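Local coordinates for protein putative glucoamylase (Bacteroides uniformis, PDB 4GL3) that probably hydrolyses glycosidic bonds in glucans or related carbohydrates, as a putative glucoamylase of the six-hairpin glycosidase clan, at residues G297-W301 against E342-F347; L351-L355 against L367-F372; T327-S331 against D380-I384; Y232-L237 against L280-Y285. One frame throughout, in Å; residues are numbered along the deposited sequence.

All four contacts lie within the putative glucoamylase family region of a single chain. Contact 4 closes first along the sequence, where the hairpin 227-239 meets helix 271-288. Contact 1 follows, and its segments alternate with those of contact 3, while contact 2 is nested inside the loop that contact 3 closes. Contacts 1 and 3 touch, with centres about 13 Å apart, because helix 337-349 packs on helix 326-331. Contact 1 also meets contact 2, through Tyr346 and Phe347, and contact 4, through Trp301 and Arg283. Contact 3 is the most central. The other three lie farther out, and contact 1 touches each of the rest, linking helix 326-331 to the outer segments.

Contact 1 (G297-W301 against E342-F347); sequences GEKCW and EAMRYF
Two first torsions bring Lys299 and Glu342 together: Lys299 CG stands opposite its carbonyl carbon, beside the backbone N (chi1 -65°), while Glu342 CG stands opposite its own backbone N (chi1 -175°). The lysine chain stays extended until its last bend (chi4 -49°), which turns NZ toward the carboxylate. The salt bridge from Lys299 NZ to Glu342 OE2 is 3.1 Å long and uses the anti lone pair of the oxygen, the one facing away from OE1. Farther back, the same chain crosses the Tyr346 side chain at about a right angle, and Lys299 CB sits over the Tyr346 ring face, 4.2 Å from its centroid, in a CH-pi contact. The Glu342 carboxylate has Glu298 close by, and the lysine charge would probably ease the repulsion between the two acids. Ordered waters also bridge them, one between Glu342 OE1 and Glu298 O, another between Glu342 OE1 and Glu298 OE1. Lys299 O meets the helix backbone through a CA-H...O contact, 3.4 Å from Ala343 CA, and comes within 3.3 Å of Tyr346 CD2. Toward the interior, Cys300 CB lies 3.8 Å from Tyr346 CE2, with its sulfur oblique to the ring. Ala343 CB approaches Trp301 NE1 at 3.9 Å; that indole N-H is bonded to Tyr339 O, one turn earlier on the helix. With Cys300 N bonded to Gly297 O, residues 297-300 form a type I beta turn, and the whole is a turn docked on the side of helix 337-349 in a domain assigned to the six-hairpin clan.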
loop_
_atom_site.group_PDB
_atom_site.type_symbol
_atom_site.label_atom_id
_atom_site.label_comp_id
_atom_site.label_asym_id
_atom_site.label_seq_id
_atom_site.Cartn_x
_atom_site.Cartn_y
_atom_site.Cartn_z
ATOM N N GLY A 297 -1.818 -23.420 -7.588
ATOM C CA GLY A 297 -2.547 -24.328 -6.662
ATOM C C GLY A 297 -2.779 -23.740 -5.285
ATOM O O GLY A 297 -2.549 -22.555 -5.054
ATOM N N GLU A 298 -3.217 -24.586 -4.368
ATOM C CA GLU A 298 -3.510 -24.185 -2.993
ATOM C C GLU A 298 -2.283 -23.654 -2.277
ATOM O O GLU A 298 -2.403 -22.796 -1.418
ATOM C CB GLU A 298 -4.064 -25.379 -2.207
ATOM C CG GLU A 298 -5.414 -25.814 -2.753
ATOM C CD GLU A 298 -5.979 -27.019 -2.046
ATOM O OE1 GLU A 298 -5.464 -27.350 -0.954
ATOM O OE2 GLU A 298 -6.938 -27.619 -2.588
ATOM N N LYS A 299 -1.119 -24.184 -2.627
ATOM C CA LYS A 299 0.134 -23.799 -1.986
ATOM C C LYS A 299 0.757 -22.631 -2.704
ATOM O O LYS A 299 1.624 -21.979 -2.174
ATOM C CB LYS A 299 1.094 -24.989 -2.000
ATOM C CG LYS A 299 0.571 -26.141 -1.164
ATOM C CD LYS A 299 1.682 -26.989 -0.577
ATOM C CE LYS A 299 1.128 -27.969 0.454
ATOM N NZ LYS A 299 0.231 -27.256 1.422
ATOM N N CYS A 300 0.294 -22.360 -3.914
ATOM C CA CYS A 300 0.973 -21.456 -4.797
ATOM C C CYS A 300 -0.060 -20.641 -5.581
ATOM O O CYS A 300 -0.491 -21.032 -6.668
ATOM C CB CYS A 300 1.868 -22.282 -5.705
ATOM S SG CYS A 300 2.989 -21.292 -6.664
ATOM N N TRP A 301 -0.478 -19.536 -4.962
ATOM C CA TRP A 301 -1.499 -18.637 -5.500
ATOM C C TRP A 301 -1.143 -17.209 -5.179
ATOM O O TRP A 301 -0.324 -16.952 -4.288
ATOM C CB TRP A 301 -2.880 -18.944 -4.914
ATOM C CG TRP A 301 -3.020 -18.770 -3.421
ATOM C CD1 TRP A 301 -2.694 -19.681 -2.460
ATOM C CD2 TRP A 301 -3.553 -17.625 -2.713
ATOM N NE1 TRP A 301 -2.980 -19.179 -1.204
ATOM C CE2 TRP A 301 -3.499 -17.922 -1.331
ATOM C CE3 TRP A 301 -4.044 -16.381 -3.109
ATOM C CZ2 TRP A 301 -3.939 -17.037 -0.363
ATOM C CZ3 TRP A 301 -4.461 -15.501 -2.149
ATOM C CH2 TRP A 301 -4.408 -15.830 -0.790
ATOM N N GLU A 342 -0.382 -20.933 4.333
ATOM C CA GLU A 342 -0.048 -22.114 3.524
ATOM C C GLU A 342 0.928 -21.703 2.375
ATOM O O GLU A 342 1.938 -22.377 2.109
ATOM C CB GLU A 342 -1.337 -22.719 2.956
ATOM C CG GLU A 342 -1.192 -24.014 2.197
ATOM C CD GLU A 342 -2.536 -24.710 1.964
ATOM O OE1 GLU A 342 -3.613 -24.071 2.106
ATOM O OE2 GLU A 342 -2.520 -25.916 1.650
ATOM N N ALA A 343 0.632 -20.581 1.731
ATOM C CA ALA A 343 1.458 -20.054 0.639
ATOM C C ALA A 343 2.805 -19.595 1.192
ATOM O O ALA A 343 3.850 -19.864 0.601
ATOM C CB ALA A 343 0.739 -18.890 -0.060
HETATM N N MSE A 344 2.773 -18.931 2.347
HETATM C CA MSE A 344 3.991 -18.457 3.001
HETATM C C MSE A 344 4.953 -19.605 3.274
HETATM O O MSE A 344 6.148 -19.510 3.005
HETATM C CB MSE A 344 3.667 -17.747 4.309
HETATM C CG MSE A 344 4.819 -16.888 4.857
HETATM SE SE MSE A 344 4.404 -16.091 6.628
HETATM C CE MSE A 344 2.913 -14.976 6.133
ATOM N N ARG A 345 4.432 -20.699 3.810
ATOM C CA ARG A 345 5.274 -21.813 4.180
ATOM C C ARG A 345 5.837 -22.497 2.934
ATOM O O ARG A 345 6.986 -22.953 2.949
ATOM C CB ARG A 345 4.519 -22.817 5.069
ATOM C CG ARG A 345 5.402 -23.904 5.677
ATOM C CD ARG A 345 4.650 -24.694 6.752
ATOM N NE ARG A 345 4.331 -23.860 7.912
ATOM C CZ ARG A 345 5.173 -23.586 8.909
ATOM N NH1 ARG A 345 6.409 -24.092 8.912
ATOM N NH2 ARG A 345 4.772 -22.802 9.912
ATOM N N TYR A 346 5.037 -22.579 1.879
ATOM C CA TYR A 346 5.481 -23.177 0.617
ATOM C C TYR A 346 6.607 -22.322 -0.009
ATOM O O TYR A 346 7.630 -22.864 -0.465
ATOM C CB TYR A 346 4.295 -23.330 -0.353
ATOM C CG TYR A 346 4.707 -23.804 -1.745
ATOM C CD1 TYR A 346 5.061 -25.133 -1.983
ATOM C CD2 TYR A 346 4.753 -22.913 -2.808
ATOM C CE1 TYR A 346 5.428 -25.555 -3.254
ATOM C CE2 TYR A 346 5.127 -23.322 -4.069
ATOM C CZ TYR A 346 5.471 -24.624 -4.279
ATOM O OH TYR A 346 5.836 -24.982 -5.534
ATOM N N PHE A 347 6.427 -20.996 0.018
ATOM C CA PHE A 347 7.397 -20.088 -0.553
ATOM C C PHE A 347 8.717 -20.187 0.195
ATOM O O PHE A 347 9.775 -20.125 -0.421
ATOM C CB PHE A 347 6.927 -18.625 -0.509
ATOM C CG PHE A 347 5.691 -18.326 -1.324
ATOM C CD1 PHE A 347 5.314 -19.099 -2.404
ATOM C CD2 PHE A 347 4.918 -17.228 -1.002
ATOM C CE1 PHE A 347 4.174 -18.783 -3.134
ATOM C CE2 PHE A 347 3.793 -16.897 -1.724
ATOM C CZ PHE A 347 3.415 -17.683 -2.797
HETATM O O HOH W 1 -4.444 -22.100 0.093
HETATM O O HOH W 2 -5.707 -25.063 0.963
HETATM O O HOH W 3 2.430 -24.884 2.749
#

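Contact 2 (L351-L355 against L367-F372); sequences LGDRL and LTENWF
The Phe372 ring fills a hollow lined by Leu351, Arg354 and Leu355, fitting a short beta hairpin, 365-366 with 371-372, against the helical turn 352-355. The hairpin carries a G1 beta bulge, Asn370 and Trp371 together lying across from Asn366. Arg354 CB lies almost exactly over the centre of the Phe372 ring, 3.8 Å from the centroid and 2° off its normal. Leu351 CD1 comes up to the ring at its edge, near the ring plane, and Leu355 CB approaches obliquely, 4.2 Å from Phe372 CD2. Beside it the two leucines touch by methyl groups, Leu351 CD2 lying 4.3 Å from Leu367 CD2, and both side chains also rest on Tyr346 of helix 337-349. This is a surface contact, and its outer part is the less certain, since Arg354 was modelled in two conformers. In the one described here the chain bends at chi3 (63°), bringing NE to 3.4 Å from Phe372 CD1. The guanidinium is tilted 43° from the ring and does not stack flat on it. Its end leans over the bulge, where two weak bonds form: Arg354 NH2 reaches Asn370 O at 3.3 Å, and Arg354 NH1 lies 2.7 Å from Asn370 OD1 at a strongly bent angle.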
loop_
_atom_site.group_PDB
_atom_site.type_symbol
_atom_site.label_atom_id
_atom_site.label_comp_id
_atom_site.label_asym_id
_atom_site.label_seq_id
_atom_site.Cartn_x
_atom_site.Cartn_y
_atom_site.Cartn_z
ATOM N N LEU A 351 10.246 -23.250 -2.006
ATOM C CA LEU A 351 10.911 -22.383 -2.988
ATOM C C LEU A 351 12.048 -21.548 -2.418
ATOM O O LEU A 351 12.671 -20.834 -3.164
ATOM C CB LEU A 351 9.918 -21.445 -3.685
ATOM C CG LEU A 351 8.743 -22.103 -4.415
ATOM C CD1 LEU A 351 7.874 -21.016 -5.061
ATOM C CD2 LEU A 351 9.244 -23.165 -5.410
ATOM N N GLY A 352 12.354 -21.668 -1.132
ATOM C CA GLY A 352 13.236 -20.676 -0.483
ATOM C C GLY A 352 14.652 -20.575 -1.025
ATOM O O GLY A 352 15.255 -19.495 -1.039
ATOM N N ASP A 353 15.201 -21.682 -1.484
ATOM C CA ASP A 353 16.565 -21.665 -2.037
ATOM C C ASP A 353 16.653 -20.730 -3.257
ATOM O O ASP A 353 17.694 -20.158 -3.516
ATOM C CB ASP A 353 17.060 -23.082 -2.344
ATOM C CG ASP A 353 16.158 -23.835 -3.345
ATOM O OD1 ASP A 353 14.897 -23.721 -3.333
ATOM O OD2 ASP A 353 16.725 -24.578 -4.158
ATOM N N ARG A 354 15.549 -20.521 -3.972
ATOM C CA ARG A 354 15.580 -19.622 -5.131
ATOM C C ARG A 354 14.784 -18.344 -4.943
ATOM O O ARG A 354 15.037 -17.344 -5.627
ATOM C CB ARG A 354 15.145 -20.372 -6.389
ATOM C CG ARG A 354 16.157 -21.442 -6.782
ATOM C CD ARG A 354 15.891 -22.035 -8.147
ATOM N NE ARG A 354 16.008 -21.057 -9.214
ATOM C CZ ARG A 354 15.787 -21.350 -10.483
ATOM N NH1 ARG A 354 15.445 -22.585 -10.800
ATOM N NH2 ARG A 354 15.898 -20.420 -11.422
ATOM N N LEU A 355 13.862 -18.327 -3.989
ATOM C CA LEU A 355 12.980 -17.152 -3.776
ATOM C C LEU A 355 13.324 -16.294 -2.550
ATOM O O LEU A 355 12.949 -15.131 -2.465
ATOM C CB LEU A 355 11.540 -17.648 -3.632
ATOM C CG LEU A 355 10.362 -16.671 -3.579
ATOM C CD1 LEU A 355 10.345 -15.795 -4.821
ATOM C CD2 LEU A 355 9.063 -17.477 -3.461
ATOM N N LEU A 367 7.211 -20.523 -12.362
ATOM C CA LEU A 367 7.720 -21.899 -12.380
ATOM C C LEU A 367 7.682 -22.521 -13.786
ATOM O O LEU A 367 8.511 -23.379 -14.092
ATOM C CB LEU A 367 6.964 -22.778 -11.373
ATOM C CG LEU A 367 7.155 -22.432 -9.897
ATOM C CD1 LEU A 367 6.475 -23.479 -9.023
ATOM C CD2 LEU A 367 8.632 -22.308 -9.550
ATOM N N THR A 368 6.747 -22.083 -14.643
ATOM C CA THR A 368 6.667 -22.600 -16.018
ATOM C C THR A 368 7.925 -22.218 -16.792
ATOM O O THR A 368 8.429 -23.040 -17.525
ATOM C CB THR A 368 5.421 -22.097 -16.813
ATOM O OG1 THR A 368 4.230 -22.269 -16.027
ATOM C CG2 THR A 368 5.267 -22.867 -18.149
ATOM N N GLU A 369 8.415 -20.982 -16.657
ATOM C CA GLU A 369 9.636 -20.554 -17.377
ATOM C C GLU A 369 10.899 -20.701 -16.519
ATOM O O GLU A 369 11.967 -20.252 -16.912
ATOM C CB GLU A 369 9.540 -19.102 -17.842
ATOM C CG GLU A 369 8.262 -18.720 -18.574
ATOM C CD GLU A 369 8.044 -19.487 -19.859
ATOM O OE1 GLU A 369 9.036 -19.902 -20.484
ATOM O OE2 GLU A 369 6.870 -19.664 -20.252
ATOM N N ASN A 370 10.758 -21.301 -15.341
ATOM C CA ASN A 370 11.838 -21.467 -14.371
ATOM C C ASN A 370 12.540 -20.158 -14.007
ATOM O O ASN A 370 13.749 -20.101 -13.934
ATOM C CB ASN A 370 12.832 -22.536 -14.876
ATOM C CG ASN A 370 13.798 -22.996 -13.799
ATOM O OD1 ASN A 370 13.493 -22.986 -12.602
ATOM N ND2 ASN A 370 14.982 -23.383 -14.216
ATOM N N TRP A 371 11.767 -19.112 -13.767
ATOM C CA TRP A 371 12.301 -17.787 -13.525
ATOM C C TRP A 371 11.948 -17.306 -12.124
ATOM O O TRP A 371 10.813 -17.450 -11.652
ATOM C CB TRP A 371 11.755 -16.830 -14.591
ATOM C CG TRP A 371 12.080 -15.399 -14.363
ATOM C CD1 TRP A 371 13.196 -14.748 -14.778
ATOM C CD2 TRP A 371 11.274 -14.429 -13.674
ATOM N NE1 TRP A 371 13.144 -13.432 -14.382
ATOM C CE2 TRP A 371 11.970 -13.207 -13.713
ATOM C CE3 TRP A 371 10.021 -14.473 -13.048
ATOM C CZ2 TRP A 371 11.490 -12.051 -13.107
ATOM C CZ3 TRP A 371 9.528 -13.316 -12.465
ATOM C CH2 TRP A 371 10.260 -12.106 -12.504
ATOM N N PHE A 372 12.935 -16.726 -11.456
ATOM C CA PHE A 372 12.741 -16.077 -10.163
ATOM C C PHE A 372 13.304 -14.656 -10.284
ATOM O O PHE A 372 14.428 -14.474 -10.751
ATOM C CB PHE A 372 13.475 -16.873 -9.082
ATOM C CG PHE A 372 12.853 -18.222 -8.812
ATOM C CD1 PHE A 372 13.093 -19.277 -9.644
ATOM C CD2 PHE A 372 11.971 -18.392 -7.745
ATOM C CE1 PHE A 372 12.481 -20.500 -9.420
ATOM C CE2 PHE A 372 11.338 -19.600 -7.519
ATOM C CZ PHE A 372 11.598 -20.652 -8.358
#

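Contact 3 (T327-S331 against D380-I384); sequences TAALS and DQGPI
Thr327 and Asp380 form the tightest polar contact of this buried pair, Thr327 OG1 donating to Asp380 O at 2.7 Å. The hydroxyl lies in the carbonyl plane on a lone pair, with a C=O...donor angle of 131°. It gets there because OG1 stands opposite the threonine's backbone N (chi1 -166°). Within its own helix Asp380 O is not met by Ile384 N, which turns instead, weakly, to Gln381 O. Ser331 wedges in alongside: its OG comes within 3.3 Å of Pro383 CB and 3.0 Å of Thr327 OG1. The two segments run nearly parallel, 18° apart with axes 8.9 Å from each other, and the second is kinked at Pro383, whose nitrogen has no hydrogen to give to the preceding turn. Such close packing of helices is consistent with the helical core expected of the six-hairpin clan. With a valine in place of Thr327, Asp380 O would probably be left without its hydroxyl donor, and Ser331 OG would lose one of its polar neighbours. The packing is looser at Leu330, whose CB stays 4.2 Å from Ile384 CG1; the isoleucine also packs on Val22 of helix 15-27. At the Asp380 side chain the touch is slight, Thr327 CG2 lying 3.7 Å from Asp380 OD1, while its other oxygen lies close to the carboxylate of Asp363, a like charge, and a bound di(hydroxyethyl)ether is about 7 Å from the side chain.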
loop_
_atom_site.group_PDB
_atom_site.type_symbol
_atom_site.label_atom_id
_atom_site.label_comp_id
_atom_site.label_asym_id
_atom_site.label_seq_id
_atom_site.Cartn_x
_atom_site.Cartn_y
_atom_site.Cartn_z
ATOM N N THR A 327 3.755 -11.050 -2.611
ATOM C CA THR A 327 3.014 -10.041 -1.890
ATOM C C THR A 327 1.498 -10.191 -1.999
ATOM O O THR A 327 0.813 -9.746 -1.094
ATOM C CB THR A 327 3.442 -8.608 -2.237
ATOM O OG1 THR A 327 2.910 -7.706 -1.253
ATOM C CG2 THR A 327 2.954 -8.188 -3.644
ATOM N N ALA A 328 0.987 -10.837 -3.060
ATOM C CA ALA A 328 -0.466 -11.081 -3.235
ATOM C C ALA A 328 -1.026 -11.902 -2.061
ATOM O O ALA A 328 -1.830 -11.383 -1.269
ATOM C CB ALA A 328 -0.782 -11.774 -4.588
ATOM N N ALA A 329 -0.596 -13.154 -1.937
ATOM C CA ALA A 329 -1.096 -14.022 -0.863
ATOM C C ALA A 329 -0.682 -13.507 0.527
ATOM O O ALA A 329 -1.489 -13.484 1.457
ATOM C CB ALA A 329 -0.633 -15.473 -1.046
ATOM N N LEU A 330 0.566 -13.096 0.669
ATOM C CA LEU A 330 1.117 -12.825 1.985
ATOM C C LEU A 330 0.423 -11.624 2.593
ATOM O O LEU A 330 0.024 -11.648 3.772
ATOM C CB LEU A 330 2.630 -12.625 1.916
ATOM C CG LEU A 330 3.468 -13.836 1.437
ATOM C CD1 LEU A 330 4.944 -13.592 1.660
ATOM C CD2 LEU A 330 3.019 -15.098 2.113
ATOM N N SER A 331 0.223 -10.574 1.787
ATOM C CA SER A 331 -0.369 -9.360 2.321
ATOM C C SER A 331 -1.890 -9.441 2.554
ATOM O O SER A 331 -2.475 -8.543 3.179
ATOM C CB SER A 331 -0.022 -8.170 1.454
ATOM O OG SER A 331 1.387 -8.016 1.358
ATOM N N ASP A 380 5.837 -3.816 -2.997
ATOM C CA ASP A 380 5.497 -5.235 -2.750
ATOM C C ASP A 380 5.971 -5.708 -1.341
ATOM O O ASP A 380 5.267 -6.466 -0.661
ATOM C CB ASP A 380 6.087 -6.085 -3.874
ATOM C CG ASP A 380 5.423 -5.778 -5.285
ATOM O OD1 ASP A 380 4.305 -5.232 -5.342
ATOM O OD2 ASP A 380 6.001 -6.152 -6.342
ATOM N N GLN A 381 7.116 -5.195 -0.876
ATOM C CA GLN A 381 7.667 -5.554 0.431
ATOM C C GLN A 381 6.927 -4.900 1.611
ATOM O O GLN A 381 6.723 -5.520 2.649
ATOM C CB GLN A 381 9.166 -5.230 0.504
ATOM C CG GLN A 381 10.058 -6.051 -0.440
ATOM C CD GLN A 381 9.849 -7.566 -0.374
ATOM O OE1 GLN A 381 8.905 -8.129 -0.970
ATOM N NE2 GLN A 381 10.787 -8.233 0.205
ATOM N N GLY A 382 6.515 -3.644 1.453
ATOM C CA GLY A 382 5.882 -2.938 2.530
ATOM C C GLY A 382 4.652 -3.634 3.083
ATOM O O GLY A 382 4.527 -3.800 4.313
ATOM N N PRO A 383 3.724 -4.014 2.189
ATOM C CA PRO A 383 2.477 -4.642 2.667
ATOM C C PRO A 383 2.689 -5.994 3.344
ATOM O O PRO A 383 1.883 -6.373 4.196
ATOM C CB PRO A 383 1.607 -4.769 1.383
ATOM C CG PRO A 383 2.142 -3.687 0.452
ATOM C CD PRO A 383 3.639 -3.641 0.749
ATOM N N ILE A 384 3.749 -6.702 2.988
ATOM C CA ILE A 384 4.036 -7.972 3.630
ATOM C C ILE A 384 4.291 -7.727 5.106
ATOM O O ILE A 384 3.689 -8.411 5.937
ATOM C CB ILE A 384 5.219 -8.711 2.982
ATOM C CG1 ILE A 384 4.868 -9.124 1.549
ATOM C CG2 ILE A 384 5.629 -9.924 3.827
ATOM C CD1 ILE A 384 6.091 -9.610 0.741
#

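Contact 4 (Y232-L237 against L280-Y285); sequences YYGIKL and LINRAY
Tyr232 O accepts the amide of Ile235 at 2.9 Å and is touched from the helix by Ile281 CG1, 3.8 Å away. That bond, with its counterpart from Tyr232 N to Ile235 O, closes a type I' beta turn, the tip of the hairpin formed by strands 227-232 and 235-239, which lies against helix 271-288. No hydrogen bond passes between the two segments, so they meet by apolar packing. Ile281 is its centre. CG1 stands opposite the carbonyl carbon (chi1 -71°) and the chain runs on nearly straight, placing Ile281 CD1 3.7 Å from Leu237 CB and 3.9 Å from Tyr232 CD1. Its other branch, CG2, meets Tyr232 CB. The side chains of Ile281 and Ile235 run alongside each other, pointing opposite ways, and Ile235 CD1 reaches on to Leu280 CB at 3.9 Å. An alanine at Ile281 is likely to open a gap between Tyr232, Ile235 and Leu237, leaving the hairpin less firmly seated. The polar ends of two tyrosines find partners elsewhere: Tyr232 OH bonds to Asn228 and Asn242, Tyr285 OH to Asp320. At the exposed turn, Tyr233 lays its ring along the helix, its CG 3.6 Å from Ala284 CB and one ring face over Ala284 C. Its hydroxyl comes to the edge of the neighbouring ring, Tyr233 OH lying 3.3 Å from Tyr285 CD1.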
loop_
_atom_site.group_PDB
_atom_site.type_symbol
_atom_site.label_atom_id
_atom_site.label_comp_id
_atom_site.label_asym_id
_atom_site.label_seq_id
_atom_site.Cartn_x
_atom_site.Cartn_y
_atom_site.Cartn_z
ATOM N N TYR A 232 -18.132 -15.223 -8.863
ATOM C CA TYR A 232 -16.984 -15.879 -9.461
ATOM C C TYR A 232 -16.635 -17.096 -8.588
ATOM O O TYR A 232 -16.414 -16.943 -7.380
ATOM C CB TYR A 232 -15.814 -14.908 -9.520
ATOM C CG TYR A 232 -16.088 -13.579 -10.215
ATOM C CD1 TYR A 232 -16.669 -12.502 -9.516
ATOM C CD2 TYR A 232 -15.763 -13.379 -11.551
ATOM C CE1 TYR A 232 -16.903 -11.283 -10.114
ATOM C CE2 TYR A 232 -16.017 -12.144 -12.173
ATOM C CZ TYR A 232 -16.585 -11.100 -11.455
ATOM O OH TYR A 232 -16.851 -9.854 -12.048
ATOM N N TYR A 233 -16.636 -18.288 -9.178
ATOM C CA TYR A 233 -16.399 -19.535 -8.407
ATOM C C TYR A 233 -17.312 -19.569 -7.165
ATOM O O TYR A 233 -16.885 -19.909 -6.062
ATOM C CB TYR A 233 -14.920 -19.660 -7.994
ATOM C CG TYR A 233 -13.944 -19.409 -9.118
ATOM C CD1 TYR A 233 -13.654 -20.398 -10.082
ATOM C CD2 TYR A 233 -13.361 -18.184 -9.258
ATOM C CE1 TYR A 233 -12.772 -20.137 -11.131
ATOM C CE2 TYR A 233 -12.481 -17.916 -10.292
ATOM C CZ TYR A 233 -12.206 -18.893 -11.224
ATOM O OH TYR A 233 -11.349 -18.565 -12.222
ATOM N N GLY A 234 -18.571 -19.177 -7.337
ATOM C CA GLY A 234 -19.536 -19.234 -6.241
ATOM C C GLY A 234 -19.394 -18.111 -5.221
ATOM O O GLY A 234 -20.108 -18.099 -4.249
ATOM N N ILE A 235 -18.500 -17.156 -5.439
ATOM C CA ILE A 235 -18.298 -16.045 -4.479
ATOM C C ILE A 235 -18.755 -14.690 -5.051
ATOM O O ILE A 235 -18.317 -14.268 -6.122
ATOM C CB ILE A 235 -16.816 -15.969 -4.042
ATOM C CG1 ILE A 235 -16.347 -17.341 -3.470
ATOM C CG2 ILE A 235 -16.600 -14.864 -3.014
ATOM C CD1 ILE A 235 -14.855 -17.622 -3.594
ATOM N N LYS A 236 -19.592 -13.990 -4.295
ATOM C CA LYS A 236 -20.136 -12.720 -4.696
ATOM C C LYS A 236 -19.050 -11.664 -4.449
ATOM O O LYS A 236 -18.536 -11.558 -3.326
ATOM C CB LYS A 236 -21.395 -12.431 -3.867
ATOM C CG LYS A 236 -22.388 -11.459 -4.503
ATOM C CD LYS A 236 -23.118 -10.579 -3.477
ATOM C CE LYS A 236 -22.270 -9.373 -3.073
ATOM N NZ LYS A 236 -22.884 -8.513 -2.017
ATOM N N LEU A 237 -18.686 -10.897 -5.486
ATOM C CA LEU A 237 -17.701 -9.818 -5.376
ATOM C C LEU A 237 -18.406 -8.449 -5.429
ATOM O O LEU A 237 -18.885 -8.056 -6.505
ATOM C CB LEU A 237 -16.675 -9.921 -6.533
ATOM C CG LEU A 237 -15.537 -8.899 -6.611
ATOM C CD1 LEU A 237 -14.620 -8.955 -5.384
ATOM C CD2 LEU A 237 -14.748 -9.102 -7.909
ATOM N N LEU A 280 -10.322 -14.524 -2.073
ATOM C CA LEU A 280 -10.689 -15.952 -2.278
ATOM C C LEU A 280 -10.935 -16.236 -3.749
ATOM O O LEU A 280 -10.626 -17.293 -4.241
ATOM C CB LEU A 280 -11.906 -16.337 -1.428
ATOM C CG LEU A 280 -11.618 -16.405 0.082
ATOM C CD1 LEU A 280 -12.790 -16.997 0.851
ATOM C CD2 LEU A 280 -10.367 -17.238 0.339
ATOM N N ILE A 281 -11.468 -15.258 -4.466
ATOM C CA ILE A 281 -11.606 -15.362 -5.919
ATOM C C ILE A 281 -10.235 -15.460 -6.638
ATOM O O ILE A 281 -10.063 -16.287 -7.528
ATOM C CB ILE A 281 -12.459 -14.199 -6.453
ATOM C CG1 ILE A 281 -13.928 -14.400 -6.022
ATOM C CG2 ILE A 281 -12.316 -14.065 -7.972
ATOM C CD1 ILE A 281 -14.759 -13.101 -6.111
ATOM N N ASN A 282 -9.279 -14.620 -6.246
ATOM C CA ASN A 282 -7.911 -14.647 -6.801
ATOM C C ASN A 282 -7.277 -16.031 -6.568
ATOM O O ASN A 282 -6.750 -16.690 -7.488
ATOM C CB ASN A 282 -7.125 -13.486 -6.155
ATOM C CG ASN A 282 -5.831 -13.165 -6.859
ATOM O OD1 ASN A 282 -4.828 -13.868 -6.663
ATOM N ND2 ASN A 282 -5.818 -12.064 -7.653
ATOM N N ARG A 283 -7.424 -16.523 -5.340
ATOM C CA ARG A 283 -6.998 -17.873 -5.019
ATOM C C ARG A 283 -7.727 -18.937 -5.826
ATOM O O ARG A 283 -7.095 -19.868 -6.324
ATOM C CB ARG A 283 -7.153 -18.151 -3.519
ATOM C CG ARG A 283 -6.810 -19.570 -3.127
ATOM C CD ARG A 283 -7.006 -19.791 -1.631
ATOM N NE ARG A 283 -6.761 -21.168 -1.206
ATOM C CZ ARG A 283 -7.693 -22.119 -1.184
ATOM N NH1 ARG A 283 -8.926 -21.854 -1.578
ATOM N NH2 ARG A 283 -7.404 -23.332 -0.762
ATOM N N ALA A 284 -9.056 -18.839 -5.932
ATOM C CA ALA A 284 -9.833 -19.838 -6.683
ATOM C C ALA A 284 -9.402 -19.852 -8.150
ATOM O O ALA A 284 -9.316 -20.929 -8.760
ATOM C CB ALA A 284 -11.361 -19.624 -6.566
ATOM N N TYR A 285 -9.121 -18.671 -8.715
ATOM C CA TYR A 285 -8.627 -18.609 -10.085
ATOM C C TYR A 285 -7.340 -19.450 -10.204
ATOM O O TYR A 285 -7.186 -20.253 -11.144
ATOM C CB TYR A 285 -8.394 -17.178 -10.589
ATOM C CG TYR A 285 -7.702 -17.162 -11.933
ATOM C CD1 TYR A 285 -8.422 -17.258 -13.102
ATOM C CD2 TYR A 285 -6.331 -17.154 -12.017
ATOM C CE1 TYR A 285 -7.798 -17.268 -14.340
ATOM C CE2 TYR A 285 -5.689 -17.198 -13.233
ATOM C CZ TYR A 285 -6.425 -17.245 -14.394
ATOM O OH TYR A 285 -5.781 -17.306 -15.599
#